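PDB 5I47: RimK domain protein ATP-grasp from Sphaerobacter thermophilus, which probably acts as an ATP-dependent ligase of the RimK-like ATP-grasp family, which joins amino acids such as glutamate to carboxyl groups, though its own substrate is not established. Local coordinates for residues Pro128-Ser133 / Phe140-Val145; Arg110-Glu115 / Val167-Phe172; Thr234-Val239 / Ala252-Phe257. All coordinates share one frame; numbering follows the deposited sequence.

Interaction 1 of 3, residues Pro128-Ser133 / Phe140-Val145; sequences PVVLKS and FPVALV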
loop_
_atom_site.group_PDB
_atom_site.type_symbol
_atom_site.label_atom_id
_atom_site.label_comp_id
_atom_site.label_asym_id
_atom_site.label_seq_id
_atom_site.Cartn_x
_atom_site.Cartn_y
_atom_site.Cartn_z
ATOM N N PRO B 128 -14.640 -4.578 24.141
ATOM C CA PRO B 128 -13.353 -4.048 23.684
ATOM C C PRO B 128 -13.194 -4.117 22.169
ATOM O O PRO B 128 -13.968 -4.801 21.497
ATOM C CB PRO B 128 -12.345 -4.963 24.378
ATOM C CG PRO B 128 -13.038 -6.288 24.391
ATOM C CD PRO B 128 -14.524 -5.991 24.548
ATOM N N VAL B 129 -12.200 -3.398 21.645
ATOM C CA VAL B 129 -11.856 -3.407 20.227
ATOM C C VAL B 129 -10.338 -3.352 20.102
ATOM O O VAL B 129 -9.619 -3.113 21.074
ATOM C CB VAL B 129 -12.496 -2.232 19.454
ATOM C CG1 VAL B 129 -14.011 -2.311 19.501
ATOM C CG2 VAL B 129 -12.009 -0.904 20.011
ATOM N N VAL B 130 -9.851 -3.576 18.884
ATOM C CA VAL B 130 -8.436 -3.435 18.560
ATOM C C VAL B 130 -8.294 -2.459 17.399
ATOM O O VAL B 130 -9.122 -2.443 16.483
ATOM C CB VAL B 130 -7.780 -4.788 18.214
ATOM C CG1 VAL B 130 -7.638 -5.642 19.455
ATOM C CG2 VAL B 130 -8.589 -5.522 17.161
ATOM N N LEU B 131 -7.254 -1.633 17.454
ATOM C CA LEU B 131 -6.910 -0.725 16.368
ATOM C C LEU B 131 -5.801 -1.349 15.536
ATOM O O LEU B 131 -4.753 -1.724 16.070
ATOM C CB LEU B 131 -6.456 0.640 16.891
ATOM C CG LEU B 131 -7.421 1.483 17.726
ATOM C CD1 LEU B 131 -6.843 2.867 17.931
ATOM C CD2 LEU B 131 -8.782 1.565 17.071
ATOM N N LYS B 132 -6.034 -1.457 14.232
ATOM C CA LYS B 132 -5.074 -2.040 13.307
ATOM C C LYS B 132 -4.875 -1.074 12.153
ATOM O O LYS B 132 -5.846 -0.687 11.495
ATOM C CB LYS B 132 -5.554 -3.397 12.781
ATOM C CG LYS B 132 -5.781 -4.461 13.839
ATOM C CD LYS B 132 -6.259 -5.763 13.201
ATOM C CE LYS B 132 -6.386 -6.890 14.220
ATOM N NZ LYS B 132 -6.779 -8.170 13.557
ATOM N N SER B 133 -3.629 -0.682 11.910
ATOM C CA SER B 133 -3.322 0.073 10.704
ATOM C C SER B 133 -3.690 -0.747 9.471
ATOM O O SER B 133 -3.632 -1.981 9.482
ATOM C CB SER B 133 -1.838 0.445 10.676
ATOM O OG SER B 133 -1.026 -0.671 11.000
ATOM N N PHE B 140 3.427 0.562 14.347
ATOM C CA PHE B 140 2.055 0.657 14.849
ATOM C C PHE B 140 1.557 -0.762 15.080
ATOM O O PHE B 140 0.827 -1.326 14.257
ATOM C CB PHE B 140 1.155 1.416 13.864
ATOM C CG PHE B 140 -0.196 1.815 14.428
ATOM C CD1 PHE B 140 -0.620 1.380 15.678
ATOM C CD2 PHE B 140 -1.044 2.632 13.692
ATOM C CE1 PHE B 140 -1.857 1.750 16.179
ATOM C CE2 PHE B 140 -2.281 3.007 14.189
ATOM C CZ PHE B 140 -2.686 2.564 15.436
ATOM N N PRO B 141 1.944 -1.377 16.193
ATOM C CA PRO B 141 1.438 -2.715 16.502
ATOM C C PRO B 141 -0.033 -2.664 16.884
ATOM O O PRO B 141 -0.578 -1.614 17.234
ATOM C CB PRO B 141 2.309 -3.164 17.680
ATOM C CG PRO B 141 2.731 -1.889 18.330
ATOM C CD PRO B 141 2.880 -0.887 17.221
ATOM N N VAL B 142 -0.678 -3.833 16.798
ATOM C CA VAL B 142 -2.094 -3.930 17.130
ATOM C C VAL B 142 -2.318 -3.453 18.557
ATOM O O VAL B 142 -1.552 -3.784 19.470
ATOM C CB VAL B 142 -2.589 -5.372 16.930
ATOM C CG1 VAL B 142 -4.087 -5.464 17.184
ATOM C CG2 VAL B 142 -2.251 -5.850 15.525
ATOM N N ALA B 143 -3.369 -2.660 18.755
ATOM C CA ALA B 143 -3.582 -1.926 19.998
ATOM C C ALA B 143 -4.926 -2.312 20.605
ATOM O O ALA B 143 -5.979 -2.012 20.034
ATOM C CB ALA B 143 -3.511 -0.421 19.746
ATOM N N LEU B 144 -4.893 -2.956 21.771
ATOM C CA LEU B 144 -6.117 -3.345 22.458
ATOM C C LEU B 144 -6.703 -2.157 23.213
ATOM O O LEU B 144 -5.980 -1.393 23.857
ATOM C CB LEU B 144 -5.847 -4.503 23.419
ATOM C CG LEU B 144 -7.009 -4.967 24.305
ATOM C CD1 LEU B 144 -8.191 -5.439 23.473
ATOM C CD2 LEU B 144 -6.552 -6.061 25.263
ATOM N N VAL B 145 -8.023 -2.005 23.120
ATOM C CA VAL B 145 -8.743 -0.864 23.684
ATOM C C VAL B 145 -9.890 -1.429 24.513
ATOM O O VAL B 145 -10.908 -1.862 23.960
ATOM C CB VAL B 145 -9.264 0.090 22.601
ATOM C CG1 VAL B 145 -10.067 1.221 23.221
ATOM C CG2 VAL B 145 -8.113 0.641 21.782
HETATM O O HOH W 1 -2.086 -1.488 14.213
HETATM O O HOH W 2 0.544 -2.917 12.282
#
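Val129 and Val145 face each other as a hydrogen-bonded antiparallel pair, with Val129 N donating a hydrogen bond to Val145 O at 3.1 Å. The return bond, Val145 N to Val129 O, is shorter at 2.8 Å and meets the carbonyl almost head-on (C=O...N 168°). Two residues on, Leu131 and Ala143 repeat the exchange, Leu131 N reaching Ala143 O at 2.9 Å. That oxygen also takes a CA-H...O contact from Val130 CA at 3.2 Å. Leu131 O accepts twice, from Ala143 N and from a water. Strands 129-133 and 143-145 form a beta hairpin at the edge of the four-stranded antiparallel sheet of the RimK-like ATP-grasp domain.

Toward the turn, where residues 140-142 have left the strand, the chains separate and water takes over. Water 1 donates to Leu131 O and Phe140 O and accepts from Ser133 N at 2.9 Å, lying over one face of the Phe140 ring. Water 2 donates to Ser133 OG and, at 2.6 Å, to Phe140 O. Ser133 OG is also bonded to Thr135 O.

Side chains meet on both faces of the hairpin. Val129 and Val145 lie side by side, and Leu131 CG comes up to Val145 CG2 on the same face, against helix 148-160. On the other, Val142 CG1, turned anti to its own nitrogen (chi1 -176°), reaches both Val130 CB and Lys132 CG at 3.9 Å. The extended Lys132 chain carries NZ to a hydrogen bond with Gln170 OE1. Direct backbone pairing thus gives way to solvent bridging toward the turn, water 1 linking backbone groups and water 2 adding Ser133 OG.

Interaction 2 of 3, residues Arg110-Glu115 / Val167-Phe172; sequences RVCFGE and VLVQQF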
loop_
_atom_site.group_PDB
_atom_site.type_symbol
_atom_site.label_atom_id
_atom_site.label_comp_id
_atom_site.label_asym_id
_atom_site.label_seq_id
_atom_site.Cartn_x
_atom_site.Cartn_y
_atom_site.Cartn_z
ATOM N N ARG B 110 -14.716 -1.881 11.306
ATOM C CA ARG B 110 -15.018 -0.605 10.676
ATOM C C ARG B 110 -13.728 0.030 10.180
ATOM O O ARG B 110 -12.698 -0.018 10.860
ATOM C CB ARG B 110 -15.725 0.353 11.642
ATOM C CG ARG B 110 -17.109 -0.090 12.062
ATOM C CD ARG B 110 -18.027 -0.246 10.862
ATOM N NE ARG B 110 -19.320 -0.809 11.248
ATOM C CZ ARG B 110 -19.536 -2.102 11.470
ATOM N NH1 ARG B 110 -18.548 -2.978 11.347
ATOM N NH2 ARG B 110 -20.744 -2.523 11.820
ATOM N N VAL B 111 -13.791 0.632 8.999
ATOM C CA VAL B 111 -12.671 1.367 8.427
ATOM C C VAL B 111 -12.882 2.836 8.767
ATOM O O VAL B 111 -13.831 3.465 8.286
ATOM C CB VAL B 111 -12.563 1.150 6.911
ATOM C CG1 VAL B 111 -11.202 1.603 6.409
ATOM C CG2 VAL B 111 -12.814 -0.314 6.567
ATOM N N CYS B 112 -12.006 3.380 9.605
ATOM C CA CYS B 112 -12.153 4.727 10.142
ATOM C C CYS B 112 -11.009 5.605 9.660
ATOM O O CYS B 112 -9.835 5.276 9.865
ATOM C CB CYS B 112 -12.192 4.697 11.670
ATOM S SG CYS B 112 -13.466 3.601 12.291
ATOM N N PHE B 113 -11.358 6.730 9.036
ATOM C CA PHE B 113 -10.380 7.614 8.422
ATOM C C PHE B 113 -10.088 8.849 9.270
ATOM O O PHE B 113 -9.453 9.790 8.783
ATOM C CB PHE B 113 -10.849 7.999 7.015
ATOM C CG PHE B 113 -10.904 6.826 6.062
ATOM C CD1 PHE B 113 -12.021 6.007 6.009
ATOM C CD2 PHE B 113 -9.823 6.526 5.246
ATOM C CE1 PHE B 113 -12.066 4.917 5.151
ATOM C CE2 PHE B 113 -9.862 5.441 4.384
ATOM C CZ PHE B 113 -10.985 4.635 4.339
ATOM N N GLY B 114 -10.511 8.853 10.532
ATOM C CA GLY B 114 -10.206 9.966 11.417
ATOM C C GLY B 114 -10.578 9.646 12.848
ATOM O O GLY B 114 -11.182 8.611 13.141
ATOM N N GLU B 115 -10.209 10.571 13.742
ATOM C CA GLU B 115 -10.406 10.351 15.174
ATOM C C GLU B 115 -11.884 10.211 15.520
ATOM O O GLU B 115 -12.273 9.319 16.282
ATOM C CB GLU B 115 -9.779 11.495 15.973
ATOM C CG GLU B 115 -10.255 11.555 17.419
ATOM C CD GLU B 115 -9.714 12.754 18.174
ATOM O OE1 GLU B 115 -8.904 13.509 17.595
ATOM O OE2 GLU B 115 -10.101 12.938 19.349
ATOM N N VAL B 167 -7.331 3.832 10.368
ATOM C CA VAL B 167 -7.133 2.582 11.095
ATOM C C VAL B 167 -8.401 1.745 10.994
ATOM O O VAL B 167 -9.471 2.231 10.622
ATOM C CB VAL B 167 -6.767 2.794 12.583
ATOM C CG1 VAL B 167 -5.708 3.878 12.752
ATOM C CG2 VAL B 167 -8.008 3.098 13.403
ATOM N N LEU B 168 -8.263 0.468 11.345
ATOM C CA LEU B 168 -9.380 -0.458 11.468
ATOM C C LEU B 168 -9.778 -0.566 12.934
ATOM O O LEU B 168 -8.931 -0.833 13.793
ATOM C CB LEU B 168 -9.012 -1.846 10.937
ATOM C CG LEU B 168 -8.636 -2.022 9.464
ATOM C CD1 LEU B 168 -8.216 -3.457 9.212
ATOM C CD2 LEU B 168 -9.792 -1.638 8.558
ATOM N N VAL B 169 -11.058 -0.352 13.217
ATOM C CA VAL B 169 -11.621 -0.577 14.542
ATOM C C VAL B 169 -12.327 -1.925 14.491
ATOM O O VAL B 169 -13.389 -2.058 13.873
ATOM C CB VAL B 169 -12.574 0.552 14.957
ATOM C CG1 VAL B 169 -13.182 0.258 16.316
ATOM C CG2 VAL B 169 -11.833 1.881 14.989
ATOM N N GLN B 170 -11.728 -2.935 15.118
ATOM C CA GLN B 170 -12.178 -4.314 14.991
ATOM C C GLN B 170 -12.581 -4.858 16.351
ATOM O O GLN B 170 -11.866 -4.663 17.340
ATOM C CB GLN B 170 -11.084 -5.193 14.376
ATOM C CG GLN B 170 -11.543 -6.595 14.023
ATOM C CD GLN B 170 -10.470 -7.403 13.322
ATOM O OE1 GLN B 170 -9.473 -7.790 13.931
ATOM N NE2 GLN B 170 -10.663 -7.653 12.032
ATOM N N GLN B 171 -13.721 -5.544 16.394
ATOM C CA GLN B 171 -14.184 -6.148 17.634
ATOM C C GLN B 171 -13.166 -7.158 18.146
ATOM O O GLN B 171 -12.543 -7.890 17.371
ATOM C CB GLN B 171 -15.539 -6.821 17.419
ATOM C CG GLN B 171 -16.060 -7.584 18.625
ATOM C CD GLN B 171 -17.527 -7.936 18.494
ATOM O OE1 GLN B 171 -17.882 -9.011 18.008
ATOM N NE2 GLN B 171 -18.391 -7.025 18.927
ATOM N N PHE B 172 -12.987 -7.183 19.463
ATOM C CA PHE B 172 -12.056 -8.099 20.105
ATOM C C PHE B 172 -12.801 -9.337 20.582
ATOM O O PHE B 172 -13.793 -9.229 21.309
ATOM C CB PHE B 172 -11.344 -7.431 21.281
ATOM C CG PHE B 172 -10.242 -8.264 21.864
ATOM C CD1 PHE B 172 -9.030 -8.384 21.206
ATOM C CD2 PHE B 172 -10.418 -8.934 23.063
ATOM C CE1 PHE B 172 -8.009 -9.152 21.733
ATOM C CE2 PHE B 172 -9.399 -9.704 23.597
ATOM C CZ PHE B 172 -8.194 -9.813 22.929
#
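Arg110 and Cys112 bind Val169 and Val167 as hydrogen-bonded pairs on either side of Val111 and Leu168, joining strands 109-112 and 167-171 in the antiparallel sheet of the RimK-like ATP-grasp domain. The first of these strands is the outermost within the chain, yet Val111 and Cys112 pair in turn with an antiparallel strand of the second subunit, so the sheet continues across the dimer interface. Arg110 N donates to Val169 O and Val169 N returns a bond to Arg110 O, each at 2.9 Å. At the other end Cys112 N meets Val167 O nearly straight on, the C=O...N angle being 177°, and Val167 N donates to Cys112 O.

Between the two pairs, Val111 and Leu168 lie side by side and point the same way, CG2 of Val111 against CD2 of Leu168 at 3.9 Å. The same methyl of Leu168 stands 4.0 Å from Arg110 O. Arg110 keeps its CB near Val169 O; beyond it the chain bends at chi2 (-59°) and leads away, carrying the guanidinium to Glu108 and Glu124, where NH2 makes salt bridges to both carboxylates. The two negative charges probably offset the cost of burying this residue.

Cys112 turns to the face shared with Val169, where Ala121 of helix 115-125 also touches it, as does Ala41 of the second subunit. Its CB sits 3.8 Å from Val167 O. The thiol swings beside the backbone nitrogen (chi1 -55°) and is directed along the sheet toward the diagonal neighbour. There SG meets the CG2 methyl of Val169 at 3.6 Å, with Val169 CB behind it at 4.1 Å.

Interaction 3 of 3, residues Thr234-Val239 / Ala252-Phe257; sequences TYAVEV and ANLVDF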
loop_
_atom_site.group_PDB
_atom_site.type_symbol
_atom_site.label_atom_id
_atom_site.label_comp_id
_atom_site.label_asym_id
_atom_site.label_seq_id
_atom_site.Cartn_x
_atom_site.Cartn_y
_atom_site.Cartn_z
ATOM N N THR B 234 3.172 -20.018 1.816
ATOM C CA THR B 234 3.750 -20.299 3.127
ATOM C C THR B 234 3.265 -19.213 4.081
ATOM O O THR B 234 3.820 -18.111 4.110
ATOM C CB THR B 234 5.274 -20.354 3.051
ATOM O OG1 THR B 234 5.763 -19.203 2.355
ATOM C CG2 THR B 234 5.718 -21.597 2.307
ATOM N N TYR B 235 2.221 -19.518 4.851
ATOM C CA TYR B 235 1.625 -18.522 5.730
ATOM C C TYR B 235 0.930 -19.206 6.898
ATOM O O TYR B 235 0.769 -20.427 6.925
ATOM C CB TYR B 235 0.653 -17.605 4.969
ATOM C CG TYR B 235 -0.482 -18.283 4.215
ATOM C CD1 TYR B 235 -1.648 -18.673 4.867
ATOM C CD2 TYR B 235 -0.404 -18.488 2.840
ATOM C CE1 TYR B 235 -2.693 -19.271 4.175
ATOM C CE2 TYR B 235 -1.441 -19.082 2.142
ATOM C CZ TYR B 235 -2.584 -19.474 2.813
ATOM O OH TYR B 235 -3.620 -20.065 2.116
ATOM N N ALA B 236 0.513 -18.395 7.868
ATOM C CA ALA B 236 -0.140 -18.869 9.081
ATOM C C ALA B 236 -1.379 -18.029 9.355
ATOM O O ALA B 236 -1.287 -16.803 9.457
ATOM C CB ALA B 236 0.815 -18.802 10.273
ATOM N N VAL B 237 -2.530 -18.685 9.477
ATOM C CA VAL B 237 -3.804 -18.014 9.716
ATOM C C VAL B 237 -4.071 -17.995 11.217
ATOM O O VAL B 237 -4.189 -19.054 11.848
ATOM C CB VAL B 237 -4.953 -18.707 8.965
ATOM C CG1 VAL B 237 -6.222 -17.877 9.043
ATOM C CG2 VAL B 237 -4.573 -18.971 7.516
ATOM N N GLU B 238 -4.173 -16.800 11.794
ATOM C CA GLU B 238 -4.549 -16.666 13.197
ATOM C C GLU B 238 -6.063 -16.779 13.319
ATOM O O GLU B 238 -6.801 -16.010 12.693
ATOM C CB GLU B 238 -4.056 -15.336 13.766
ATOM N N VAL B 239 -6.528 -17.744 14.111
ATOM C CA VAL B 239 -7.951 -18.024 14.252
ATOM C C VAL B 239 -8.319 -17.989 15.730
ATOM O O VAL B 239 -7.509 -18.328 16.598
ATOM C CB VAL B 239 -8.332 -19.389 13.625
ATOM C CG1 VAL B 239 -9.844 -19.518 13.489
ATOM C CG2 VAL B 239 -7.661 -19.566 12.270
ATOM N N ALA B 252 -0.379 -14.134 8.319
ATOM C CA ALA B 252 0.991 -13.640 8.305
ATOM C C ALA B 252 1.877 -14.621 7.556
ATOM O O ALA B 252 1.485 -15.753 7.271
ATOM C CB ALA B 252 1.529 -13.425 9.725
ATOM N N ASN B 253 3.092 -14.177 7.246
ATOM C CA ASN B 253 4.063 -15.045 6.594
ATOM C C ASN B 253 4.523 -16.133 7.557
ATOM O O ASN B 253 4.639 -15.914 8.766
ATOM C CB ASN B 253 5.265 -14.235 6.103
ATOM C CG ASN B 253 6.137 -15.015 5.136
ATOM O OD1 ASN B 253 5.678 -15.953 4.490
ATOM N ND2 ASN B 253 7.398 -14.626 5.030
ATOM N N LEU B 254 4.782 -17.323 7.010
ATOM C CA LEU B 254 5.237 -18.453 7.823
ATOM C C LEU B 254 6.704 -18.233 8.180
ATOM O O LEU B 254 7.626 -18.736 7.531
ATOM C CB LEU B 254 5.031 -19.773 7.092
ATOM C CG LEU B 254 5.336 -21.014 7.931
ATOM C CD1 LEU B 254 4.426 -21.067 9.148
ATOM C CD2 LEU B 254 5.203 -22.283 7.102
ATOM N N VAL B 255 6.917 -17.454 9.238
ATOM C CA VAL B 255 8.264 -17.149 9.707
ATOM C C VAL B 255 8.734 -18.167 10.734
ATOM O O VAL B 255 9.865 -18.656 10.668
ATOM C CB VAL B 255 8.314 -15.715 10.273
ATOM C CG1 VAL B 255 9.671 -15.435 10.887
ATOM C CG2 VAL B 255 8.007 -14.699 9.182
ATOM N N ASP B 256 7.874 -18.508 11.693
ATOM C CA ASP B 256 8.199 -19.462 12.747
ATOM C C ASP B 256 7.497 -20.783 12.456
ATOM O O ASP B 256 6.283 -20.901 12.649
ATOM C CB ASP B 256 7.781 -18.931 14.118
ATOM C CG ASP B 256 8.061 -17.454 14.283
ATOM O OD1 ASP B 256 9.170 -17.008 13.915
ATOM O OD2 ASP B 256 7.164 -16.736 14.778
ATOM N N PHE B 257 8.252 -21.775 11.989
ATOM C CA PHE B 257 7.781 -23.155 11.976
ATOM C C PHE B 257 8.718 -24.050 12.781
ATOM O O PHE B 257 8.871 -25.238 12.488
ATOM C CB PHE B 257 7.593 -23.675 10.550
ATOM C CG PHE B 257 8.816 -23.578 9.679
ATOM C CD1 PHE B 257 9.709 -24.635 9.592
ATOM C CD2 PHE B 257 9.044 -22.452 8.906
ATOM C CE1 PHE B 257 10.820 -24.558 8.772
ATOM C CE2 PHE B 257 10.156 -22.367 8.088
ATOM C CZ PHE B 257 11.042 -23.422 8.019
#
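Thr234 and Asn253 lie side by side with their side chains pointing the same way, while those of Tyr235 and Asn253 diverge across the neighbouring non-hydrogen-bonded pair. CG of Tyr235 sits between its own nitrogen and carbonyl carbon (chi1 56°), and this swings the ring away toward helix 216-230, and OH bonds to Gly231 O just beyond its end. CB remains behind, only 3.1 Å from Ala252 O, and that oxygen lies obliquely to the ring. At the ring's edge, in plane, lies CG2 of Val237.

Leu254 directs its CB toward residues 234-236. This atom rests 3.6 Å from Tyr235 N and 4.1 Å from Thr234 CB, and CD1 of Leu254 approaches Ala236 CB more loosely. Helix 267-275 meets both Thr234 and Leu254 through Ile271.

Two backbone bonds tie Ala236 to Ala252: Ala236 N donates to Ala252 O at 2.9 Å and Ala252 N to Ala236 O at 3.0 Å. Leu254 N then donates to Thr234 O at 3.2 Å from well above the carbonyl plane, 49° out of it. The same N-H is weakly shared with Asn253 OD1. The shared N-H probably eases the closeness of two acceptors, Asn253 OD1 and Thr234 O, which lie 2.9 Å apart. The amide is held in that orientation at its other end, where ND2 donates to Gly59 O and Asp57 O.

Leu254 is the centre of an inverse gamma turn, which takes the chain out of the sheet. The whole is the open end of a beta hairpin, 235-241 with 246-253, within the five-stranded antiparallel sheet of the ATP-grasp domain.

Overall arrangement
Interactions 1 and 2 belong to one four-stranded antiparallel sheet, where strands 129-133 and 167-171 are neighbours: Lys132 O meets Leu168 N at 2.7 Å, and the contact centres are about 9 Å apart. Interaction 1 is a hairpin nested inside the long chain excursion closed by interaction 2. It is partly exposed and includes two bridging waters; interaction 2 is buried, partly under the second subunit, and held by direct backbone bonds. Interaction 3 belongs to the separate five-stranded sheet, a buried contact whose centre is about 5 Å from that of the chain and about 20 and 24 Å from the centres of interactions 1 and 2. There regular pairing gives out past Ala236 and Ala252, and a side-chain amide and a tight turn follow.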